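Local coordinates for glycosyl hydrolase 25 (Streptococcus pneumoniae, PDB 4FF5), which probably hydrolyses glycosidic bonds of cell-wall peptidoglycan, as in other family 25 glycosyl hydrolases, and acts as a virulence factor in host-cell invasion, at residues Y151-E156 with A172-L177. Residues are numbered along the deposited sequence; the frame is centred on the assembly and turned at random.
Sequences YWLDVE and AKLASL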
loop_
_atom_site.group_PDB
_atom_site.type_symbol
_atom_site.label_atom_id
_atom_site.label_comp_id
_atom_site.label_asym_id
_atom_site.label_seq_id
_atom_site.Cartn_x
_atom_site.Cartn_y
_atom_site.Cartn_z
ATOM N N TYR A 151 -0.359 6.181 4.641
ATOM C CA TYR A 151 -1.092 5.040 5.169
ATOM C C TYR A 151 -2.186 4.683 4.173
ATOM O O TYR A 151 -2.947 5.553 3.769
ATOM C CB TYR A 151 -1.748 5.417 6.485
ATOM C CG TYR A 151 -0.787 5.700 7.598
ATOM C CD1 TYR A 151 -0.199 6.971 7.753
ATOM C CD2 TYR A 151 -0.501 4.716 8.539
ATOM C CE1 TYR A 151 0.683 7.220 8.815
ATOM C CE2 TYR A 151 0.373 4.958 9.595
ATOM C CZ TYR A 151 0.956 6.205 9.735
ATOM O OH TYR A 151 1.819 6.399 10.809
ATOM N N TRP A 152 -2.262 3.416 3.784
ATOM C CA TRP A 152 -3.252 2.973 2.787
ATOM C C TRP A 152 -4.227 1.959 3.339
ATOM O O TRP A 152 -3.831 1.004 4.037
ATOM C CB TRP A 152 -2.526 2.351 1.590
ATOM C CG TRP A 152 -1.734 3.334 0.755
ATOM C CD1 TRP A 152 -0.380 3.624 0.837
ATOM C CD2 TRP A 152 -2.244 4.188 -0.323
ATOM N NE1 TRP A 152 -0.019 4.560 -0.097
ATOM C CE2 TRP A 152 -1.093 4.950 -0.821
ATOM C CE3 TRP A 152 -3.498 4.392 -0.908
ATOM C CZ2 TRP A 152 -1.206 5.859 -1.872
ATOM C CZ3 TRP A 152 -3.601 5.329 -1.947
ATOM C CH2 TRP A 152 -2.479 6.028 -2.426
ATOM N N LEU A 153 -5.505 2.132 2.990
ATOM C CA LEU A 153 -6.555 1.177 3.326
ATOM C C LEU A 153 -6.791 0.303 2.120
ATOM O O LEU A 153 -7.239 0.801 1.079
ATOM C CB LEU A 153 -7.867 1.926 3.659
ATOM C CG LEU A 153 -8.006 2.404 5.120
ATOM C CD1 LEU A 153 -6.971 3.465 5.472
ATOM C CD2 LEU A 153 -9.436 2.874 5.376
ATOM N N ASP A 154 -6.453 -0.976 2.235
ATOM C CA ASP A 154 -6.663 -1.949 1.158
ATOM C C ASP A 154 -8.068 -2.530 1.331
ATOM O O ASP A 154 -8.317 -3.320 2.242
ATOM C CB ASP A 154 -5.556 -3.024 1.197
ATOM C CG ASP A 154 -5.886 -4.261 0.359
ATOM O OD1 ASP A 154 -6.899 -4.278 -0.359
ATOM O OD2 ASP A 154 -5.162 -5.253 0.469
ATOM N N VAL A 155 -8.993 -2.098 0.472
ATOM C CA VAL A 155 -10.393 -2.482 0.588
ATOM C C VAL A 155 -10.742 -3.444 -0.544
ATOM O O VAL A 155 -10.679 -3.063 -1.721
ATOM C CB VAL A 155 -11.304 -1.235 0.512
ATOM C CG1 VAL A 155 -12.774 -1.633 0.597
ATOM C CG2 VAL A 155 -10.945 -0.263 1.635
ATOM N N GLU A 156 -11.097 -4.684 -0.234
ATOM C CA GLU A 156 -11.468 -5.563 -1.345
ATOM C C GLU A 156 -12.523 -6.621 -1.122
ATOM O O GLU A 156 -12.941 -7.280 -2.070
ATOM C CB GLU A 156 -10.252 -6.173 -2.006
ATOM C CG GLU A 156 -9.346 -6.946 -1.081
ATOM C CD GLU A 156 -8.006 -7.248 -1.775
ATOM O OE1 GLU A 156 -7.912 -8.337 -2.335
ATOM O OE2 GLU A 156 -7.057 -6.418 -1.781
ATOM N N ALA A 172 -11.585 7.469 9.624
ATOM C CA ALA A 172 -11.788 8.442 10.703
ATOM C C ALA A 172 -10.940 8.129 11.938
ATOM O O ALA A 172 -10.337 9.032 12.540
ATOM C CB ALA A 172 -13.262 8.511 11.081
ATOM N N LYS A 173 -10.901 6.856 12.331
ATOM C CA LYS A 173 -10.109 6.486 13.499
ATOM C C LYS A 173 -8.622 6.745 13.257
ATOM O O LYS A 173 -7.928 7.316 14.114
ATOM C CB LYS A 173 -10.369 5.038 13.920
ATOM C CG LYS A 173 -9.585 4.599 15.157
ATOM C CD LYS A 173 -10.197 5.204 16.429
ATOM C CE LYS A 173 -9.593 4.564 17.669
ATOM N NZ LYS A 173 -10.248 5.101 18.894
ATOM N N LEU A 174 -8.133 6.361 12.077
ATOM C CA LEU A 174 -6.734 6.563 11.734
ATOM C C LEU A 174 -6.369 8.046 11.779
ATOM O O LEU A 174 -5.329 8.418 12.321
ATOM C CB LEU A 174 -6.473 5.990 10.341
ATOM C CG LEU A 174 -5.056 5.705 9.880
ATOM C CD1 LEU A 174 -4.342 4.815 10.888
ATOM C CD2 LEU A 174 -5.084 5.053 8.505
ATOM N N ALA A 175 -7.248 8.888 11.225
ATOM C CA ALA A 175 -7.063 10.354 11.253
ATOM C C ALA A 175 -6.946 10.883 12.679
ATOM O O ALA A 175 -6.009 11.621 13.005
ATOM C CB ALA A 175 -8.209 11.051 10.519
ATOM N N SER A 176 -7.887 10.486 13.529
ATOM C CA SER A 176 -7.928 10.925 14.920
ATOM C C SER A 176 -6.692 10.488 15.728
ATOM O O SER A 176 -6.372 11.094 16.738
ATOM C CB SER A 176 -9.193 10.409 15.606
ATOM O OG SER A 176 -9.032 9.054 15.978
ATOM N N LEU A 177 -6.019 9.425 15.289
ATOM C CA LEU A 177 -4.809 8.971 15.961
ATOM C C LEU A 177 -3.591 9.754 15.493
ATOM O O LEU A 177 -2.539 9.698 16.124
ATOM C CB LEU A 177 -4.578 7.467 15.763
ATOM C CG LEU A 177 -5.564 6.493 16.405
ATOM C CD1 LEU A 177 -5.350 5.128 15.781
ATOM C CD2 LEU A 177 -5.441 6.441 17.927
#
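Leu174 reaches from its helix to the outer face of strand 151-155, where one methyl, CD2, meets both Tyr151 and Leu153. This is the strand-helix interface of a beta-alpha-beta unit (strand 151-155, helix 163-177, strand 182-186) in the TIM-type barrel of the glycosyl hydrolase 25 family. The evidence for a contact made by side chains alone is direct: the two segments share no hydrogen bond, and even the nearest pair of CA atoms, those of Tyr151 and Leu174, lie 8.8 Å apart. Together the segments bury 114 Å², more than half of it on Leu174, and all three touching residues are buried.

Tyr151 and Leu153 both leave the backbone toward the helix, as expected for alternate residues of a strand, whereas Trp152 points away and packs edge-to-face on Trp205. Leu174 CD2 approaches Tyr151 at the root of its side chain, 3.9 Å from CB, and lies oblique to the phenol ring. The ring itself meets that of Tyr140 from helix 129-143, with planes inclined at about 25°. In Leu174, CG is anti to the backbone N (chi1 -163°), which extends the branch from the helix toward the strand. The side chains of Leu153 and Leu174 run antiparallel and offset, so that they overlap alongside one another rather than meeting end-on. Both also touch Ile182, so the next strand of the unit joins the same apolar layer.

Leu174 packs in addition on Tyr140 and on Ala179, in the loop that leads to strand 182-186. The second contact of the same methyl sets Leu153 CD1 3.9 Å from Leu174 CD2.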